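Side-chain contacts in Ps01740 (Pseudomonas sp. UW4, PDB 5UIF), which probably acts as a dehalogenase or tautomerase of the tautomerase superfamily, being a homologue of cis-3-chloroacrylic acid dehalogenase: residues A[27-32]-A[37-42]; A[61-66]-A[85-90]; A[15-20]-A[43-48]. One frame throughout, in Å; residues are numbered along the deposited sequence.

Interaction 1: residues A[27-32]-A[37-42]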
ATOM      1  N   ILE A  27      18.770  -2.557  10.427  1.00 47.22           N
ATOM      2  CA  ILE A  27      18.636  -3.919   9.924  1.00 48.15           C
ATOM      3  C   ILE A  27      18.776  -3.965   8.404  1.00 49.52           C
ATOM      4  O   ILE A  27      19.427  -4.857   7.858  1.00 51.83           O
ATOM      5  CB  ILE A  27      17.282  -4.532  10.339  1.00 46.90           C
ATOM      6  CG1 ILE A  27      17.217  -4.684  11.859  1.00 46.85           C
ATOM      7  CG2 ILE A  27      17.070  -5.881   9.671  1.00 47.07           C
ATOM      8  CD1 ILE A  27      15.822  -4.929  12.390  1.00 45.67           C
ATOM      9  N   HIS A  28      18.177  -2.992   7.724  1.00 48.85           N
ATOM     10  CA  HIS A  28      18.221  -2.945   6.266  1.00 49.77           C
ATOM     11  C   HIS A  28      19.607  -2.587   5.734  1.00 51.07           C
ATOM     12  O   HIS A  28      20.109  -3.233   4.814  1.00 52.24           O
ATOM     13  CB  HIS A  28      17.196  -1.945   5.728  1.00 49.95           C
ATOM     14  CG  HIS A  28      17.178  -1.852   4.234  1.00 51.95           C
ATOM     15  ND1 HIS A  28      16.401  -2.673   3.447  1.00 52.18           N
ATOM     16  CD2 HIS A  28      17.852  -1.042   3.382  1.00 53.85           C
ATOM     17  CE1 HIS A  28      16.592  -2.370   2.175  1.00 53.95           C
ATOM     18  NE2 HIS A  28      17.469  -1.386   2.108  1.00 55.17           N
ATOM     19  N   THR A  29      20.216  -1.554   6.310  1.00 50.90           N
ATOM     20  CA  THR A  29      21.524  -1.081   5.864  1.00 52.57           C
ATOM     21  C   THR A  29      22.610  -2.138   6.045  1.00 53.24           C
ATOM     22  O   THR A  29      23.617  -2.134   5.338  1.00 55.11           O
ATOM     23  CB  THR A  29      21.951   0.197   6.616  1.00 53.33           C
ATOM     24  OG1 THR A  29      21.948  -0.054   8.027  1.00 52.98           O
ATOM     25  CG2 THR A  29      21.004   1.345   6.303  1.00 52.39           C
ATOM     26  N   ARG A  30      22.398  -3.041   6.996  1.00 51.80           N
ATOM     27  CA  ARG A  30      23.365  -4.092   7.288  1.00 52.70           C
ATOM     28  C   ARG A  30      23.247  -5.264   6.320  1.00 53.43           C
ATOM     29  O   ARG A  30      24.240  -5.708   5.742  1.00 55.54           O
ATOM     30  CB  ARG A  30      23.187  -4.586   8.723  1.00 51.43           C
ATOM     31  CG  ARG A  30      24.015  -5.812   9.063  1.00 52.64           C
ATOM     32  CD  ARG A  30      23.559  -6.424  10.373  1.00 51.56           C
ATOM     33  NE  ARG A  30      22.238  -7.033  10.256  1.00 49.42           N
ATOM     34  CZ  ARG A  30      21.292  -6.949  11.186  1.00 48.06           C
ATOM     35  NH1 ARG A  30      21.517  -6.279  12.307  1.00 48.32           N
ATOM     36  NH2 ARG A  30      20.118  -7.535  10.994  1.00 46.65           N
ATOM     37  N   GLU A  31      22.026  -5.760   6.146  1.00 51.85           N
ATOM     38  CA  GLU A  31      21.786  -6.956   5.347  1.00 52.96           C
ATOM     39  C   GLU A  31      21.920  -6.704   3.848  1.00 54.92           C
ATOM     40  O   GLU A  31      22.295  -7.602   3.094  1.00 56.90           O
ATOM     41  CB  GLU A  31      20.399  -7.526   5.655  1.00 51.23           C
ATOM     42  CG  GLU A  31      20.223  -7.995   7.093  1.00 50.48           C
ATOM     43  CD  GLU A  31      21.120  -9.169   7.438  1.00 53.13           C
ATOM     44  OE1 GLU A  31      21.472  -9.943   6.523  1.00 54.81           O
ATOM     45  OE2 GLU A  31      21.474  -9.318   8.627  1.00 54.06           O
ATOM     46  N   THR A  32      21.613  -5.485   3.418  1.00 54.93           N
ATOM     47  CA  THR A  32      21.648  -5.154   1.997  1.00 56.37           C
ATOM     48  C   THR A  32      22.910  -4.388   1.620  1.00 58.84           C
ATOM     49  O   THR A  32      23.358  -4.439   0.474  1.00 61.45           O
ATOM     50  CB  THR A  32      20.420  -4.321   1.585  1.00 54.77           C
ATOM     51  OG1 THR A  32      20.489  -3.027   2.196  1.00 53.84           O
ATOM     52  CG2 THR A  32      19.136  -5.016   2.013  1.00 52.82           C
ATOM     53  N   SER A  37      20.473   6.929   3.954  1.00 61.42           N
ATOM     54  CA  SER A  37      19.789   8.095   3.398  1.00 62.40           C
ATOM     55  C   SER A  37      18.620   7.717   2.489  1.00 61.64           C
ATOM     56  O   SER A  37      17.691   8.502   2.303  1.00 62.38           O
ATOM     57  CB  SER A  37      20.780   8.970   2.627  1.00 65.52           C
ATOM     58  OG  SER A  37      21.415   8.232   1.597  1.00 66.39           O
ATOM     59  N   TYR A  38      18.670   6.514   1.926  1.00 60.66           N
ATOM     60  CA  TYR A  38      17.624   6.050   1.021  1.00 60.52           C
ATOM     61  C   TYR A  38      16.531   5.289   1.765  1.00 58.05           C
ATOM     62  O   TYR A  38      15.488   4.972   1.194  1.00 58.04           O
ATOM     63  CB  TYR A  38      18.222   5.169  -0.078  1.00 61.92           C
ATOM     64  CG  TYR A  38      19.109   5.914  -1.051  1.00 66.15           C
ATOM     65  CD1 TYR A  38      18.618   6.349  -2.275  1.00 68.55           C
ATOM     66  CD2 TYR A  38      20.435   6.185  -0.746  1.00 67.57           C
ATOM     67  CE1 TYR A  38      19.423   7.031  -3.167  1.00 72.52           C
ATOM     68  CE2 TYR A  38      21.249   6.866  -1.632  1.00 71.36           C
ATOM     69  CZ  TYR A  38      20.738   7.287  -2.841  1.00 74.00           C
ATOM     70  OH  TYR A  38      21.543   7.965  -3.727  1.00 77.97           O
ATOM     71  N   VAL A  39      16.774   5.002   3.039  1.00 55.96           N
ATOM     72  CA  VAL A  39      15.829   4.234   3.845  1.00 52.82           C
ATOM     73  C   VAL A  39      14.733   5.120   4.431  1.00 52.11           C
ATOM     74  O   VAL A  39      15.007   6.014   5.232  1.00 52.00           O
ATOM     75  CB  VAL A  39      16.541   3.495   4.992  1.00 51.52           C
ATOM     76  CG1 VAL A  39      15.539   2.706   5.818  1.00 48.97           C
ATOM     77  CG2 VAL A  39      17.624   2.581   4.440  1.00 52.54           C
ATOM     78  N   HIS A  40      13.492   4.862   4.030  1.00 38.62           N
ATOM     79  CA  HIS A  40      12.351   5.625   4.524  1.00 39.74           C
ATOM     80  C   HIS A  40      11.387   4.735   5.299  1.00 40.68           C
ATOM     81  O   HIS A  40      11.046   3.640   4.851  1.00 39.86           O
ATOM     82  CB  HIS A  40      11.616   6.305   3.366  1.00 38.44           C
ATOM     83  CG  HIS A  40      12.512   7.078   2.451  1.00 39.16           C
ATOM     84  ND1 HIS A  40      12.973   8.344   2.752  1.00 40.79           N
ATOM     85  CD2 HIS A  40      13.032   6.769   1.239  1.00 38.38           C
ATOM     86  CE1 HIS A  40      13.738   8.777   1.768  1.00 41.17           C
ATOM     87  NE2 HIS A  40      13.791   7.841   0.837  1.00 39.73           N
ATOM     88  N   VAL A  41      10.950   5.207   6.463  1.00 42.59           N
ATOM     89  CA  VAL A  41      10.007   4.460   7.288  1.00 42.74           C
ATOM     90  C   VAL A  41       8.757   5.287   7.576  1.00 43.50           C
ATOM     91  O   VAL A  41       8.845   6.402   8.090  1.00 45.39           O
ATOM     92  CB  VAL A  41      10.641   4.022   8.623  1.00 44.29           C
ATOM     93  CG1 VAL A  41       9.652   3.199   9.436  1.00 44.47           C
ATOM     94  CG2 VAL A  41      11.915   3.230   8.371  1.00 43.83           C
ATOM     95  N   LEU A  42       7.596   4.734   7.241  1.00 42.33           N
ATOM     96  CA  LEU A  42       6.330   5.433   7.436  1.00 43.08           C
ATOM     97  C   LEU A  42       5.443   4.710   8.446  1.00 44.76           C
ATOM     98  O   LEU A  42       5.457   3.483   8.532  1.00 43.56           O
ATOM     99  CB  LEU A  42       5.589   5.577   6.107  1.00 40.55           C
ATOM    100  CG  LEU A  42       6.414   6.016   4.895  1.00 39.52           C
ATOM    101  CD1 LEU A  42       5.535   6.082   3.656  1.00 38.69           C
ATOM    102  CD2 LEU A  42       7.096   7.353   5.150  1.00 40.95           C
TER
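His-28, in the last turns of helix 14-32, and Val-39, just ahead of strand 40-46, bring the two backbones closest, with their CA atoms 7.9 Å apart. Both side chains start out toward the other segment and then slide past each other in opposite directions. The contact rests on one methyl group: Val-39 CG2 lies 3.8 Å from His-28 CD2, approaching the imidazole obliquely, and 4.1 Å from Thr-29 CG2, whose side chain it crosses at about a right angle. Val-39 presents this methyl because its other branch, CG1, stands anti to the backbone N (chi1 180°), which sets CG2 beside that N. A short, branched residue suits the place, offering a compact apolar surface. Threonine divides its work: its methyl CG2 faces Val-39, while Thr-29 OG1 hydrogen-bonds back to the carbonyl oxygens of Thr-25 and Ser-26 in the preceding turn. The imidazole is held by a hydrogen bond between His-28 ND1 and the hydroxyl of Tyr-3, and Thr-32 OG1 lies 3.3 Å above one face of the ring, offset toward its rim. Histidine suits the place by giving a flank to the valine methyl and a nitrogen to the tyrosine hydroxyl. Thr-32 OG1 donates to His-28 O at 2.7 Å, and Thr-32 N reaches the same oxygen from the opposite face of its plane. His-28 and Val-39 both also touch Pro-1, the amino-terminal proline that is catalytic in relatives of the superfamily and perhaps here. In the fold, the contact packs helix 14-32 against the residue that leads into strand 40-46 within a beta-alpha-beta unit; that strand pairs with strand 2-8 on one side and antiparallel with a strand of the second subunit.

Interaction 2: residues A[61-66]-A[85-90]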
ATOM      1  N   ALA A  61      -0.746  -6.259  13.329  1.00 50.23           N
ATOM      2  CA  ALA A  61       0.267  -5.284  12.950  1.00 48.32           C
ATOM      3  C   ALA A  61       0.923  -5.694  11.640  1.00 47.44           C
ATOM      4  O   ALA A  61       1.490  -6.782  11.532  1.00 46.76           O
ATOM      5  CB  ALA A  61       1.305  -5.141  14.046  1.00 46.55           C
ATOM      6  N   ILE A  62       0.839  -4.822  10.643  1.00 48.14           N
ATOM      7  CA  ILE A  62       1.363  -5.133   9.319  1.00 47.38           C
ATOM      8  C   ILE A  62       2.531  -4.226   8.950  1.00 46.07           C
ATOM      9  O   ILE A  62       2.379  -3.008   8.840  1.00 47.52           O
ATOM     10  CB  ILE A  62       0.272  -5.016   8.233  1.00 49.25           C
ATOM     11  CG1 ILE A  62      -0.797  -6.096   8.421  1.00 52.10           C
ATOM     12  CG2 ILE A  62       0.887  -5.132   6.848  1.00 48.09           C
ATOM     13  CD1 ILE A  62      -1.927  -5.708   9.356  1.00 55.07           C
ATOM     14  N   ILE A  63       3.699  -4.831   8.766  1.00 43.96           N
ATOM     15  CA  ILE A  63       4.882  -4.100   8.331  1.00 43.32           C
ATOM     16  C   ILE A  63       5.328  -4.596   6.963  1.00 44.36           C
ATOM     17  O   ILE A  63       5.779  -5.731   6.822  1.00 44.21           O
ATOM     18  CB  ILE A  63       6.044  -4.242   9.330  1.00 41.11           C
ATOM     19  CG1 ILE A  63       5.629  -3.728  10.711  1.00 41.67           C
ATOM     20  CG2 ILE A  63       7.272  -3.499   8.825  1.00 39.65           C
ATOM     21  CD1 ILE A  63       6.698  -3.893  11.769  1.00 41.10           C
ATOM     22  N   ARG A  64       5.194  -3.743   5.953  1.00 46.05           N
ATOM     23  CA  ARG A  64       5.569  -4.111   4.593  1.00 47.13           C
ATOM     24  C   ARG A  64       6.768  -3.304   4.111  1.00 47.29           C
ATOM     25  O   ARG A  64       6.841  -2.093   4.324  1.00 47.99           O
ATOM     26  CB  ARG A  64       4.385  -3.922   3.644  1.00 49.76           C
ATOM     27  CG  ARG A  64       3.232  -4.877   3.905  1.00 51.07           C
ATOM     28  CD  ARG A  64       2.100  -4.663   2.917  1.00 54.41           C
ATOM     29  NE  ARG A  64       1.468  -3.358   3.083  1.00 56.54           N
ATOM     30  CZ  ARG A  64       0.475  -2.910   2.322  1.00 59.49           C
ATOM     31  NH1 ARG A  64      -0.001  -3.662   1.341  1.00 61.01           N
ATOM     32  NH2 ARG A  64      -0.042  -1.710   2.544  1.00 61.39           N
ATOM     33  N   GLY A  65       7.705  -3.984   3.459  1.00 46.80           N
ATOM     34  CA  GLY A  65       8.910  -3.342   2.971  1.00 47.18           C
ATOM     35  C   GLY A  65       9.183  -3.629   1.509  1.00 48.61           C
ATOM     36  O   GLY A  65       9.190  -4.783   1.082  1.00 48.56           O
ATOM     37  N   GLN A  66       9.405  -2.572   0.736  1.00 50.78           N
ATOM     38  CA  GLN A  66       9.739  -2.710  -0.676  1.00 53.00           C
ATOM     39  C   GLN A  66      11.218  -2.412  -0.901  1.00 54.27           C
ATOM     40  O   GLN A  66      11.646  -1.261  -0.818  1.00 56.02           O
ATOM     41  CB  GLN A  66       8.870  -1.783  -1.529  1.00 55.69           C
ATOM     42  CG  GLN A  66       7.402  -2.177  -1.575  1.00 56.54           C
ATOM     43  CD  GLN A  66       6.574  -1.256  -2.449  1.00 60.94           C
ATOM     44  OE1 GLN A  66       6.573  -0.039  -2.264  1.00 63.06           O
ATOM     45  NE2 GLN A  66       5.866  -1.835  -3.412  1.00 62.70           N
ATOM     46  N   ASP A  85      11.128  -9.838  15.313  1.00 43.79           N
ATOM     47  CA  ASP A  85      11.624  -9.967  16.681  1.00 44.34           C
ATOM     48  C   ASP A  85      11.639  -8.623  17.398  1.00 43.86           C
ATOM     49  O   ASP A  85      11.281  -8.530  18.573  1.00 45.17           O
ATOM     50  CB  ASP A  85      13.030 -10.572  16.690  1.00 45.04           C
ATOM     51  CG  ASP A  85      13.023 -12.070  16.453  1.00 47.20           C
ATOM     52  OD1 ASP A  85      12.004 -12.720  16.769  1.00 49.30           O
ATOM     53  OD2 ASP A  85      14.040 -12.598  15.955  1.00 46.92           O
ATOM     54  N   VAL A  86      12.055  -7.584  16.680  1.00 42.17           N
ATOM     55  CA  VAL A  86      12.148  -6.244  17.242  1.00 42.29           C
ATOM     56  C   VAL A  86      10.773  -5.682  17.599  1.00 42.33           C
ATOM     57  O   VAL A  86      10.582  -5.150  18.693  1.00 44.11           O
ATOM     58  CB  VAL A  86      12.864  -5.280  16.270  1.00 41.39           C
ATOM     59  CG1 VAL A  86      12.524  -3.830  16.591  1.00 42.16           C
ATOM     60  CG2 VAL A  86      14.369  -5.507  16.311  1.00 41.39           C
ATOM     61  N   TYR A  87       9.818  -5.811  16.684  1.00 40.76           N
ATOM     62  CA  TYR A  87       8.483  -5.265  16.907  1.00 41.45           C
ATOM     63  C   TYR A  87       7.796  -5.912  18.106  1.00 43.19           C
ATOM     64  O   TYR A  87       7.117  -5.236  18.880  1.00 44.88           O
ATOM     65  CB  TYR A  87       7.605  -5.429  15.663  1.00 40.65           C
ATOM     66  CG  TYR A  87       6.234  -4.815  15.831  1.00 42.28           C
ATOM     67  CD1 TYR A  87       6.019  -3.467  15.576  1.00 43.13           C
ATOM     68  CD2 TYR A  87       5.156  -5.579  16.264  1.00 43.82           C
ATOM     69  CE1 TYR A  87       4.770  -2.899  15.738  1.00 45.18           C
ATOM     70  CE2 TYR A  87       3.905  -5.020  16.431  1.00 45.78           C
ATOM     71  CZ  TYR A  87       3.716  -3.680  16.166  1.00 46.64           C
ATOM     72  OH  TYR A  87       2.470  -3.121  16.330  1.00 49.05           O
ATOM     73  N   MET A  88       7.966  -7.222  18.252  1.00 42.81           N
ATOM     74  CA  MET A  88       7.367  -7.944  19.368  1.00 44.24           C
ATOM     75  C   MET A  88       8.008  -7.541  20.691  1.00 44.63           C
ATOM     76  O   MET A  88       7.370  -7.589  21.740  1.00 46.38           O
ATOM     77  CB  MET A  88       7.493  -9.455  19.165  1.00 45.38           C
ATOM     78  CG  MET A  88       6.625 -10.010  18.050  1.00 45.05           C
ATOM     79  SD  MET A  88       6.797 -11.797  17.886  1.00 61.62           S
ATOM     80  CE  MET A  88       6.331 -12.332  19.532  1.00 70.32           C
ATOM     81  N   ALA A  89       9.275  -7.144  20.633  1.00 43.35           N
ATOM     82  CA  ALA A  89      10.003  -6.739  21.830  1.00 44.13           C
ATOM     83  C   ALA A  89       9.655  -5.310  22.231  1.00 44.02           C
ATOM     84  O   ALA A  89       9.601  -4.982  23.416  1.00 46.34           O
ATOM     85  CB  ALA A  89      11.496  -6.876  21.608  1.00 43.73           C
ATOM     86  N   VAL A  90       9.424  -4.463  21.234  1.00 41.85           N
ATOM     87  CA  VAL A  90       9.096  -3.063  21.471  1.00 42.10           C
ATOM     88  C   VAL A  90       7.650  -2.907  21.937  1.00 42.87           C
ATOM     89  O   VAL A  90       7.354  -2.103  22.822  1.00 45.02           O
ATOM     90  CB  VAL A  90       9.327  -2.216  20.196  1.00 40.54           C
ATOM     91  CG1 VAL A  90       8.717  -0.828  20.341  1.00 41.51           C
ATOM     92  CG2 VAL A  90      10.814  -2.125  19.882  1.00 40.31           C
TER
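Tyr-87, on helix 73-91, reaches across to strand 61-68 and meets two alternate residues, Ala-61 and Ile-63, whose side chains start out toward the helix. The phenol end packs on Ala-61, whose CB lies 3.5 Å from Tyr-87 CZ and 3.3 Å from Tyr-87 OH. Nearer the root of the ring, Ile-63 CD1 approaches Tyr-87 CD1 at 3.9 Å, and the two side chains cross obliquely. With CG anti to the backbone N (chi1 -177°), the ring leaves the helix toward the sheet and spans the gap between backbones whose nearest CA atoms are 9.1 Å apart. Residue sizes match this reach: the small alanine accommodates the far end of the tyrosine, and the longer isoleucine fills in beside its base. Leu-20, Thr-7 and Val-98 enclose the ring further. The rest of the helix surface is looser, with Asp-85 and Ala-89 exposed, while on the other face of the strand Arg-64 makes a salt bridge to Glu-4 of the third subunit. Cutting Tyr-87 back to an alanine is likely to open a gap between helix and sheet, taking from Ala-61 and Ile-63 the ring that lies against them. Because the link is mainly carbon against carbon, its hold probably comes from complementary shape and the exclusion of water instead of directional bonds.

Interaction 3: residues A[15-20]-A[43-48]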
ATOM      1  N   ARG A  15       8.038   7.555  21.063  1.00 58.92           N
ATOM      2  CA  ARG A  15       9.290   6.887  21.391  1.00 58.89           C
ATOM      3  C   ARG A  15       9.402   5.545  20.667  1.00 54.76           C
ATOM      4  O   ARG A  15      10.486   5.154  20.224  1.00 54.40           O
ATOM      5  CB  ARG A  15       9.403   6.694  22.908  1.00 63.03           C
ATOM      6  CG  ARG A  15       9.824   5.297  23.334  1.00 65.12           C
ATOM      7  CD  ARG A  15       9.686   5.106  24.833  1.00 70.61           C
ATOM      8  NE  ARG A  15       8.295   5.206  25.260  1.00 72.46           N
ATOM      9  CZ  ARG A  15       7.407   4.224  25.156  1.00 72.36           C
ATOM     10  NH1 ARG A  15       7.763   3.053  24.644  1.00 70.42           N
ATOM     11  NH2 ARG A  15       6.163   4.412  25.573  1.00 74.38           N
ATOM     12  N   GLN A  16       8.276   4.852  20.534  1.00 51.56           N
ATOM     13  CA  GLN A  16       8.263   3.543  19.895  1.00 48.42           C
ATOM     14  C   GLN A  16       8.476   3.651  18.390  1.00 46.56           C
ATOM     15  O   GLN A  16       9.179   2.833  17.798  1.00 45.25           O
ATOM     16  CB  GLN A  16       6.954   2.812  20.195  1.00 47.47           C
ATOM     17  CG  GLN A  16       6.898   2.215  21.591  1.00 48.62           C
ATOM     18  CD  GLN A  16       5.572   1.549  21.887  1.00 48.64           C
ATOM     19  OE1 GLN A  16       4.510   2.123  21.649  1.00 48.74           O
ATOM     20  NE2 GLN A  16       5.626   0.328  22.406  1.00 48.72           N
ATOM     21  N   ARG A  17       7.874   4.662  17.772  1.00 46.95           N
ATOM     22  CA  ARG A  17       8.047   4.882  16.341  1.00 46.28           C
ATOM     23  C   ARG A  17       9.483   5.286  16.028  1.00 46.62           C
ATOM     24  O   ARG A  17      10.034   4.904  14.996  1.00 45.90           O
ATOM     25  CB  ARG A  17       7.073   5.944  15.831  1.00 47.17           C
ATOM     26  CG  ARG A  17       5.640   5.454  15.703  1.00 47.19           C
ATOM     27  CD  ARG A  17       4.758   6.484  15.018  1.00 48.29           C
ATOM     28  NE  ARG A  17       4.603   7.691  15.824  1.00 50.44           N
ATOM     29  CZ  ARG A  17       3.610   7.887  16.685  1.00 51.43           C
ATOM     30  NH1 ARG A  17       2.681   6.956  16.850  1.00 50.74           N
ATOM     31  NH2 ARG A  17       3.544   9.015  17.380  1.00 53.38           N
ATOM     32  N   GLN A  18      10.084   6.058  16.928  1.00 48.10           N
ATOM     33  CA  GLN A  18      11.480   6.453  16.789  1.00 49.13           C
ATOM     34  C   GLN A  18      12.392   5.235  16.881  1.00 48.79           C
ATOM     35  O   GLN A  18      13.316   5.077  16.084  1.00 49.37           O
ATOM     36  CB  GLN A  18      11.860   7.478  17.861  1.00 51.69           C
ATOM     37  CG  GLN A  18      13.304   7.948  17.788  1.00 53.59           C
ATOM     38  CD  GLN A  18      13.588   8.777  16.550  1.00 54.69           C
ATOM     39  OE1 GLN A  18      12.725   9.512  16.071  1.00 55.52           O
ATOM     40  NE2 GLN A  18      14.802   8.660  16.025  1.00 55.17           N
ATOM     41  N   SER A  19      12.118   4.375  17.856  1.00 48.14           N
ATOM     42  CA  SER A  19      12.907   3.167  18.067  1.00 47.29           C
ATOM     43  C   SER A  19      12.798   2.213  16.883  1.00 45.17           C
ATOM     44  O   SER A  19      13.804   1.699  16.396  1.00 44.91           O
ATOM     45  CB  SER A  19      12.467   2.458  19.349  1.00 48.12           C
ATOM     46  OG  SER A  19      12.647   3.291  20.481  1.00 50.53           O
ATOM     47  N   LEU A  20      11.571   1.984  16.424  1.00 44.36           N
ATOM     48  CA  LEU A  20      11.325   1.066  15.318  1.00 43.29           C
ATOM     49  C   LEU A  20      11.933   1.570  14.013  1.00 44.14           C
ATOM     50  O   LEU A  20      12.447   0.784  13.219  1.00 43.75           O
ATOM     51  CB  LEU A  20       9.822   0.834  15.143  1.00 42.11           C
ATOM     52  CG  LEU A  20       9.142   0.012  16.242  1.00 42.02           C
ATOM     53  CD1 LEU A  20       7.630   0.035  16.080  1.00 41.49           C
ATOM     54  CD2 LEU A  20       9.663  -1.417  16.242  1.00 41.55           C
ATOM     55  N   PHE A  43       4.671   5.479   9.207  1.00 47.49           N
ATOM     56  CA  PHE A  43       3.752   4.909  10.186  1.00 49.39           C
ATOM     57  C   PHE A  43       2.320   5.367   9.936  1.00 50.50           C
ATOM     58  O   PHE A  43       2.036   6.564   9.896  1.00 51.91           O
ATOM     59  CB  PHE A  43       4.181   5.278  11.607  1.00 52.77           C
ATOM     60  CG  PHE A  43       5.442   4.597  12.055  1.00 52.96           C
ATOM     61  CD1 PHE A  43       6.677   5.189  11.848  1.00 53.26           C
ATOM     62  CD2 PHE A  43       5.392   3.363  12.682  1.00 52.99           C
ATOM     63  CE1 PHE A  43       7.837   4.563  12.259  1.00 54.05           C
ATOM     64  CE2 PHE A  43       6.549   2.732  13.095  1.00 53.99           C
ATOM     65  CZ  PHE A  43       7.774   3.332  12.884  1.00 54.51           C
ATOM     66  N   LYS A  44       1.423   4.402   9.768  1.00 50.25           N
ATOM     67  CA  LYS A  44       0.014   4.687   9.537  1.00 51.17           C
ATOM     68  C   LYS A  44      -0.856   3.978  10.566  1.00 51.77           C
ATOM     69  O   LYS A  44      -0.620   2.814  10.894  1.00 51.61           O
ATOM     70  CB  LYS A  44      -0.392   4.272   8.122  1.00 50.26           C
ATOM     71  CG  LYS A  44       0.126   5.201   7.039  1.00 52.51           C
ATOM     72  CD  LYS A  44       0.170   4.515   5.685  1.00 52.70           C
ATOM     73  CE  LYS A  44       1.215   3.411   5.668  1.00 54.09           C
ATOM     74  NZ  LYS A  44       1.205   2.655   4.386  1.00 55.09           N
ATOM     75  N   GLU A  45      -1.861   4.682  11.076  1.00 52.69           N
ATOM     76  CA  GLU A  45      -2.758   4.110  12.072  1.00 53.15           C
ATOM     77  C   GLU A  45      -4.135   3.807  11.492  1.00 51.39           C
ATOM     78  O   GLU A  45      -4.639   4.538  10.640  1.00 51.33           O
ATOM     79  CB  GLU A  45      -2.898   5.047  13.274  1.00 56.59           C
ATOM     80  CG  GLU A  45      -1.670   5.096  14.166  1.00 58.27           C
ATOM     81  CD  GLU A  45      -1.914   5.863  15.449  1.00 63.12           C
ATOM     82  OE1 GLU A  45      -2.880   6.653  15.497  1.00 64.90           O
ATOM     83  OE2 GLU A  45      -1.142   5.674  16.413  1.00 65.69           O
ATOM     84  N   LEU A  46      -4.733   2.718  11.963  1.00 50.04           N
ATOM     85  CA  LEU A  46      -6.073   2.330  11.546  1.00 48.12           C
ATOM     86  C   LEU A  46      -7.089   2.701  12.617  1.00 50.46           C
ATOM     87  O   LEU A  46      -6.807   2.599  13.811  1.00 52.50           O
ATOM     88  CB  LEU A  46      -6.134   0.828  11.260  1.00 45.42           C
ATOM     89  CG  LEU A  46      -5.199   0.302  10.169  1.00 42.65           C
ATOM     90  CD1 LEU A  46      -5.162  -1.217  10.186  1.00 41.31           C
ATOM     91  CD2 LEU A  46      -5.634   0.811   8.807  1.00 41.23           C
ATOM     92  N   GLU A  47      -8.267   3.139  12.187  1.00 50.35           N
ATOM     93  CA  GLU A  47      -9.346   3.452  13.116  1.00 52.22           C
ATOM     94  C   GLU A  47      -9.814   2.187  13.823  1.00 51.99           C
ATOM     95  O   GLU A  47      -9.865   1.119  13.215  1.00 49.58           O
ATOM     96  CB  GLU A  47     -10.514   4.115  12.384  1.00 52.19           C
ATOM     97  CG  GLU A  47     -10.186   5.479  11.801  1.00 53.29           C
ATOM     98  CD  GLU A  47      -9.894   6.513  12.871  1.00 57.13           C
ATOM     99  OE1 GLU A  47     -10.520   6.446  13.950  1.00 59.83           O
ATOM    100  OE2 GLU A  47      -9.037   7.390  12.634  1.00 57.78           O
ATOM    101  N   PRO A  48     -10.138   2.300  15.120  1.00 54.72           N
ATOM    102  CA  PRO A  48     -10.659   1.166  15.889  1.00 54.63           C
ATOM    103  C   PRO A  48     -11.914   0.577  15.254  1.00 52.64           C
ATOM    104  O   PRO A  48     -12.886   1.298  15.034  1.00 53.21           O
ATOM    105  CB  PRO A  48     -10.973   1.783  17.255  1.00 58.94           C
ATOM    106  CG  PRO A  48     -10.055   2.951  17.354  1.00 60.56           C
ATOM    107  CD  PRO A  48      -9.951   3.497  15.960  1.00 58.13           C
TER
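Arg-15 O, one turn before Ser-19 in the helix that lays Arg-17 across Phe-43, is gripped by two donors of Ser-19, the backbone N and OG, which reach it from opposite faces of its carbonyl plane; the OG bond is 2.9 Å long. From this helix the aliphatic part of Arg-17 runs over one face of the Phe-43 ring. Its CG sits above the ring centre, 3.7 Å from the centroid and 12° off the normal, a CH-pi contact, and Arg-17 CD continues to within 3.6 Å of Phe-43 CG. Leu-20 meets the same ring at its edge, with Leu-20 CB 3.9 Å from Phe-43 CZ. A flat aromatic suits this place because it offers a face to the methylenes and an edge to the leucine. The arginine chain bends about its CG-CD bond (chi3 -66°), which turns NE toward its hydrogen bond with the carbonyl of Gly-49 in the second subunit. Glu-45 OE2 stands 4.1 Å from Arg-17 NH1, too far for a salt bridge, though the opposite charges probably attract; that oxygen also takes a weak bond from Gly-10 N. Thus the early part of helix 14-32 is seated on strand 40-46, with Leu-12 of a loop packing against Arg-17, Leu-20 and Phe-43, helix 73-91 adjoining Leu-20, and the second subunit meeting both Arg-17 and Phe-43.

From the N terminus the chain lays down strand 2-8 and enters helix 14-32, which feeds two contacts. Interaction 3 ties its first part to the second half of strand 40-46, and interaction 1, nested inside that loop, joins the helix end to the residue just before the same strand. Together they hold helix and strand together at two places about 17 Å apart between centres. Interaction 2 follows in series, closing strand 61-68 on helix 73-91 in the second beta-alpha-beta unit. The two units meet where the helices pack: Leu-20 touches Val-86, Tyr-87 and Val-90, Gln-16 NE2 probably bonds to Val-90 O, and Ile-27 adjoins Val-86.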